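Local coordinates for protein N-acetylmuramoyl-L-alanine amidase (Clostridium intestinale URNW, PDB 6SRT) that probably cleaves the amide bond between N-acetylmuramic acid and L-alanine in bacterial peptidoglycan, as a zinc-dependent endolysin amidase, at residues A[39-51]-A[140-154]. Numbering follows the deposited sequence. Where two conformers were deposited one is given.
With ZN (zinc ion), chain B; PO4 (phosphate ion), chain F.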
# COMPACT_ATOMS: atom_id res chain seq x y z
N PHE A 39 -9.24 -13.38 2.44
CA PHE A 39 -9.06 -11.92 2.36
C PHE A 39 -10.30 -11.34 1.68
O PHE A 39 -10.66 -11.82 0.64
CB PHE A 39 -7.82 -11.66 1.52
CG PHE A 39 -7.45 -10.22 1.30
CD1 PHE A 39 -7.21 -9.34 2.33
CD2 PHE A 39 -7.33 -9.72 0.00
CE1 PHE A 39 -6.85 -8.03 2.10
CE2 PHE A 39 -6.91 -8.43 -0.23
CZ PHE A 39 -6.70 -7.56 0.81
N ASN A 40 -10.95 -10.40 2.36
CA ASN A 40 -12.22 -9.85 1.86
C ASN A 40 -12.11 -8.34 2.00
O ASN A 40 -12.64 -7.75 2.96
CB ASN A 40 -13.39 -10.45 2.62
CG ASN A 40 -13.56 -11.93 2.33
OD1 ASN A 40 -14.29 -12.29 1.37
ND2 ASN A 40 -12.91 -12.72 3.12
N PRO A 41 -11.43 -7.66 1.08
CA PRO A 41 -11.12 -6.26 1.31
C PRO A 41 -12.31 -5.33 1.20
O PRO A 41 -13.11 -5.45 0.26
CB PRO A 41 -10.07 -5.97 0.23
CG PRO A 41 -10.36 -6.99 -0.85
CD PRO A 41 -10.78 -8.22 -0.10
N ASN A 42 -12.41 -4.43 2.16
CA ASN A 42 -13.40 -3.35 2.14
C ASN A 42 -12.78 -2.02 2.53
O ASN A 42 -13.52 -1.06 2.82
CB ASN A 42 -14.64 -3.70 2.90
CG ASN A 42 -14.38 -3.86 4.39
OD1 ASN A 42 -13.31 -3.54 4.90
ND2 ASN A 42 -15.38 -4.35 5.12
N MET A 43 -11.45 -1.93 2.53
CA MET A 43 -10.67 -0.77 3.05
C MET A 43 -9.39 -0.72 2.23
O MET A 43 -8.88 -1.77 1.79
CB MET A 43 -10.38 -0.94 4.54
CG MET A 43 -9.77 0.24 5.18
SD MET A 43 -9.23 -0.23 6.85
CE MET A 43 -10.84 -0.28 7.63
N ILE A 44 -8.86 0.50 2.03
CA ILE A 44 -7.49 0.73 1.57
C ILE A 44 -6.79 1.54 2.67
O ILE A 44 -7.34 2.51 3.15
CB ILE A 44 -7.46 1.49 0.24
CG1 ILE A 44 -8.05 0.67 -0.87
CG2 ILE A 44 -6.07 1.99 -0.08
CD1 ILE A 44 -8.39 1.46 -2.07
N VAL A 45 -5.61 1.07 3.05
CA VAL A 45 -4.77 1.71 4.09
C VAL A 45 -3.45 2.17 3.45
O VAL A 45 -2.74 1.36 2.80
CB VAL A 45 -4.48 0.79 5.27
CG1 VAL A 45 -3.59 1.47 6.29
CG2 VAL A 45 -5.75 0.32 5.94
N TYR A 46 -3.15 3.46 3.65
CA TYR A 46 -1.93 4.07 3.11
C TYR A 46 -0.81 4.10 4.15
O TYR A 46 -1.02 4.42 5.32
CB TYR A 46 -2.18 5.51 2.64
CG TYR A 46 -3.22 5.62 1.55
CD1 TYR A 46 -2.88 5.30 0.27
CD2 TYR A 46 -4.52 6.01 1.78
CE1 TYR A 46 -3.78 5.32 -0.79
CE2 TYR A 46 -5.41 6.10 0.76
CZ TYR A 46 -5.07 5.72 -0.52
OH TYR A 46 -6.08 5.76 -1.46
N HIS A 47 0.39 3.76 3.65
CA HIS A 47 1.64 3.66 4.43
C HIS A 47 2.76 4.46 3.80
O HIS A 47 2.75 4.68 2.60
CB HIS A 47 2.08 2.22 4.51
CG HIS A 47 1.10 1.30 5.17
ND1 HIS A 47 1.15 1.09 6.53
CD2 HIS A 47 0.12 0.54 4.66
CE1 HIS A 47 0.21 0.21 6.84
NE2 HIS A 47 -0.47 -0.11 5.72
N HIS A 48 3.74 4.79 4.62
CA HIS A 48 5.07 5.21 4.12
C HIS A 48 6.08 4.20 4.61
O HIS A 48 5.83 3.43 5.53
CB HIS A 48 5.42 6.65 4.48
CG HIS A 48 5.72 7.00 5.88
ND1 HIS A 48 6.30 8.24 6.21
CD2 HIS A 48 5.57 6.29 7.03
CE1 HIS A 48 6.45 8.28 7.49
NE2 HIS A 48 6.05 7.10 8.03
N THR A 49 7.23 4.19 3.97
CA THR A 49 8.28 3.24 4.30
C THR A 49 9.27 3.75 5.32
O THR A 49 10.03 2.93 5.86
CB THR A 49 9.05 2.83 3.05
OG1 THR A 49 9.63 3.99 2.42
CG2 THR A 49 8.18 2.11 2.04
N VAL A 50 9.32 5.03 5.56
CA VAL A 50 10.30 5.75 6.38
C VAL A 50 11.66 5.77 5.67
O VAL A 50 12.14 6.84 5.34
CB VAL A 50 10.41 5.25 7.83
CG1 VAL A 50 11.40 6.10 8.61
CG2 VAL A 50 9.05 5.27 8.51
N ASP A 51 12.27 4.64 5.50
CA ASP A 51 13.52 4.55 4.77
C ASP A 51 13.29 4.71 3.27
O ASP A 51 12.32 4.26 2.73
CB ASP A 51 14.18 3.20 5.02
CG ASP A 51 14.57 2.96 6.49
OD1 ASP A 51 14.93 3.89 7.19
OD2 ASP A 51 14.48 1.85 6.90
N ASP A 140 -13.88 3.07 1.53
CA ASP A 140 -13.26 3.39 2.79
C ASP A 140 -11.73 3.50 2.65
O ASP A 140 -11.08 2.46 2.45
CB ASP A 140 -13.59 2.33 3.81
CG ASP A 140 -13.19 2.64 5.21
OD1 ASP A 140 -12.68 3.74 5.46
OD2 ASP A 140 -13.41 1.78 6.10
N LEU A 141 -11.23 4.71 2.68
CA LEU A 141 -9.82 5.05 2.61
C LEU A 141 -9.34 5.47 3.97
O LEU A 141 -9.98 6.33 4.61
CB LEU A 141 -9.52 6.17 1.60
CG LEU A 141 -10.02 5.97 0.19
CD1 LEU A 141 -9.55 7.04 -0.76
CD2 LEU A 141 -9.74 4.64 -0.42
N LYS A 142 -8.22 4.92 4.38
CA LYS A 142 -7.67 5.21 5.71
C LYS A 142 -6.16 5.34 5.69
O LYS A 142 -5.48 4.73 4.87
CB LYS A 142 -8.01 4.12 6.74
CG LYS A 142 -9.50 3.97 7.06
CD LYS A 142 -9.91 5.06 8.03
CE LYS A 142 -11.37 5.50 8.11
NZ LYS A 142 -12.17 4.30 8.09
N ARG A 143 -5.63 6.16 6.57
CA ARG A 143 -4.20 6.18 6.84
C ARG A 143 -3.87 5.07 7.84
O ARG A 143 -4.72 4.72 8.70
CB ARG A 143 -3.82 7.51 7.49
CG ARG A 143 -4.10 8.69 6.57
CD ARG A 143 -3.93 10.00 7.23
NE ARG A 143 -4.98 10.12 8.19
CZ ARG A 143 -5.16 11.20 8.96
NH1 ARG A 143 -4.42 12.28 8.79
NH2 ARG A 143 -6.07 11.13 9.92
N HIS A 144 -2.62 4.58 7.84
CA HIS A 144 -2.23 3.61 8.90
C HIS A 144 -2.56 4.15 10.30
O HIS A 144 -3.11 3.45 11.14
CB HIS A 144 -0.78 3.22 8.71
CG HIS A 144 -0.29 2.09 9.58
ND1 HIS A 144 1.05 1.71 9.49
CD2 HIS A 144 -0.90 1.34 10.52
CE1 HIS A 144 1.19 0.73 10.41
NE2 HIS A 144 0.02 0.49 11.04
N LYS A 145 -2.27 5.44 10.53
CA LYS A 145 -2.48 6.06 11.86
C LYS A 145 -3.98 6.15 12.22
O LYS A 145 -4.26 6.37 13.41
CB LYS A 145 -1.87 7.45 11.91
CG LYS A 145 -2.46 8.45 10.93
CD LYS A 145 -2.09 9.84 11.17
CE LYS A 145 -0.66 10.13 10.94
NZ LYS A 145 -0.42 11.61 10.99
N ASP A 146 -4.89 5.92 11.28
CA ASP A 146 -6.35 5.92 11.55
C ASP A 146 -6.76 4.58 12.14
O ASP A 146 -7.89 4.48 12.63
CB ASP A 146 -7.18 6.27 10.31
CG ASP A 146 -6.93 7.67 9.79
OD1 ASP A 146 -6.80 8.57 10.65
OD2 ASP A 146 -6.91 7.82 8.57
N VAL A 147 -5.97 3.52 11.97
CA VAL A 147 -6.34 2.16 12.41
C VAL A 147 -5.45 1.63 13.50
O VAL A 147 -5.81 0.64 14.16
CB VAL A 147 -6.51 1.18 11.24
CG1 VAL A 147 -7.62 1.64 10.34
CG2 VAL A 147 -5.26 0.98 10.44
N ARG A 148 -4.27 2.23 13.67
CA ARG A 148 -3.24 1.80 14.64
C ARG A 148 -2.50 3.03 15.16
O ARG A 148 -2.54 4.05 14.53
CB ARG A 148 -2.20 0.86 14.08
CG ARG A 148 -2.80 -0.35 13.44
CD ARG A 148 -3.00 -1.42 14.44
NE ARG A 148 -1.68 -1.93 14.79
CZ ARG A 148 -1.49 -2.86 15.66
NH1 ARG A 148 -0.30 -3.28 15.98
NH2 ARG A 148 -2.53 -3.37 16.25
N GLN A 149 -1.86 2.90 16.31
CA GLN A 149 -1.04 3.97 16.89
C GLN A 149 0.31 3.98 16.17
O GLN A 149 1.15 3.10 16.37
CB GLN A 149 -0.89 3.81 18.40
CG GLN A 149 -0.04 4.90 19.01
CD GLN A 149 0.19 4.65 20.49
OE1 GLN A 149 -0.59 3.99 21.18
NE2 GLN A 149 1.31 5.16 20.97
N THR A 150 0.53 4.99 15.31
CA THR A 150 1.74 5.14 14.49
C THR A 150 1.71 6.54 13.93
O THR A 150 0.66 7.17 13.82
CB THR A 150 1.77 4.09 13.38
OG1 THR A 150 2.97 4.31 12.63
CG2 THR A 150 0.54 4.06 12.46
N GLU A 151 2.86 7.02 13.51
CA GLU A 151 2.93 8.29 12.72
C GLU A 151 2.74 7.96 11.24
O GLU A 151 2.56 8.91 10.44
CB GLU A 151 4.28 8.94 12.94
CG GLU A 151 4.58 9.34 14.38
CD GLU A 151 5.65 10.43 14.54
OE1 GLU A 151 6.76 10.20 14.07
OE2 GLU A 151 5.36 11.46 15.14
N CYS A 152 2.85 6.71 10.80
CA CYS A 152 2.70 6.35 9.39
C CYS A 152 1.30 6.75 8.92
O CYS A 152 0.31 6.49 9.63
CB CYS A 152 2.92 4.88 9.27
SG CYS A 152 2.58 4.23 7.62
N PRO A 153 1.11 7.38 7.73
CA PRO A 153 2.09 7.55 6.62
C PRO A 153 2.81 8.89 6.56
O PRO A 153 3.25 9.27 5.48
CB PRO A 153 1.17 7.34 5.43
CG PRO A 153 -0.08 8.02 5.83
CD PRO A 153 -0.26 7.61 7.27
N GLY A 154 2.95 9.54 7.72
CA GLY A 154 3.74 10.75 7.81
C GLY A 154 2.91 12.01 7.68
O GLY A 154 1.88 12.05 7.02
ZN ZN B . 2.26 2.02 7.99
P PO4 F . 1.76 -1.42 13.43
O1 PO4 F . 2.23 -0.21 14.22
O2 PO4 F . 0.43 -1.22 13.05
O3 PO4 F . 1.98 -2.67 14.22
O4 PO4 F . 2.63 -1.56 12.17
O HOH W 1 -15.52 0.30 1.46
O HOH W 2 -14.41 -0.54 5.51
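The imidazole of His-144 is sandwiched: CE1 of His-47 comes over one face near the rim, in an offset edge-to-face pair with planes at 63°, and CG2 of Thr-150 sits over the centre of the other. At its edge, NE2 donates to O2 of a phosphate, probably from the crystallisation liquor, at 2.7 Å, as does NE of Arg-148 to that same oxygen. The His-48 ring lies with one face on the peptide between Pro-153 and Gly-154, Pro-153 C being 3.5 Å above its centre; Val-50 N lies over the opposite face, toward the rim, and ND1 hydrogen-bonds Phe-112 N. Zinc joins the two segments, bound by His-47 ND1 at 2.1 Å, His-144 ND1 at 2.0 Å and Cys-152 SG at 2.3 Å, the His-His-Cys site of the Amidase_2/PGRP fold; a fourth ligand atom, from outside them, completes it. With SG anti to the backbone N (chi1 173°), Cys-152 reaches both the zinc and His-48 N, which donates to SG at 3.3 Å. His-47 NE2 hydrogen-bonds His-95. The zinc sits at the C-terminal ends of parallel strands 43-48 and 140-143, the latter outermost in the sheet, joined by bonds such as Lys-142 N to Ile-44 O (2.8 Å); His-144 N reaches Tyr-46 O at 3.0 Å. Ile-44 and Leu-141 lie side by side, CD1 against CD2, facing helix 119-136, and Leu-141 CB meets the edge of the Tyr-46 ring.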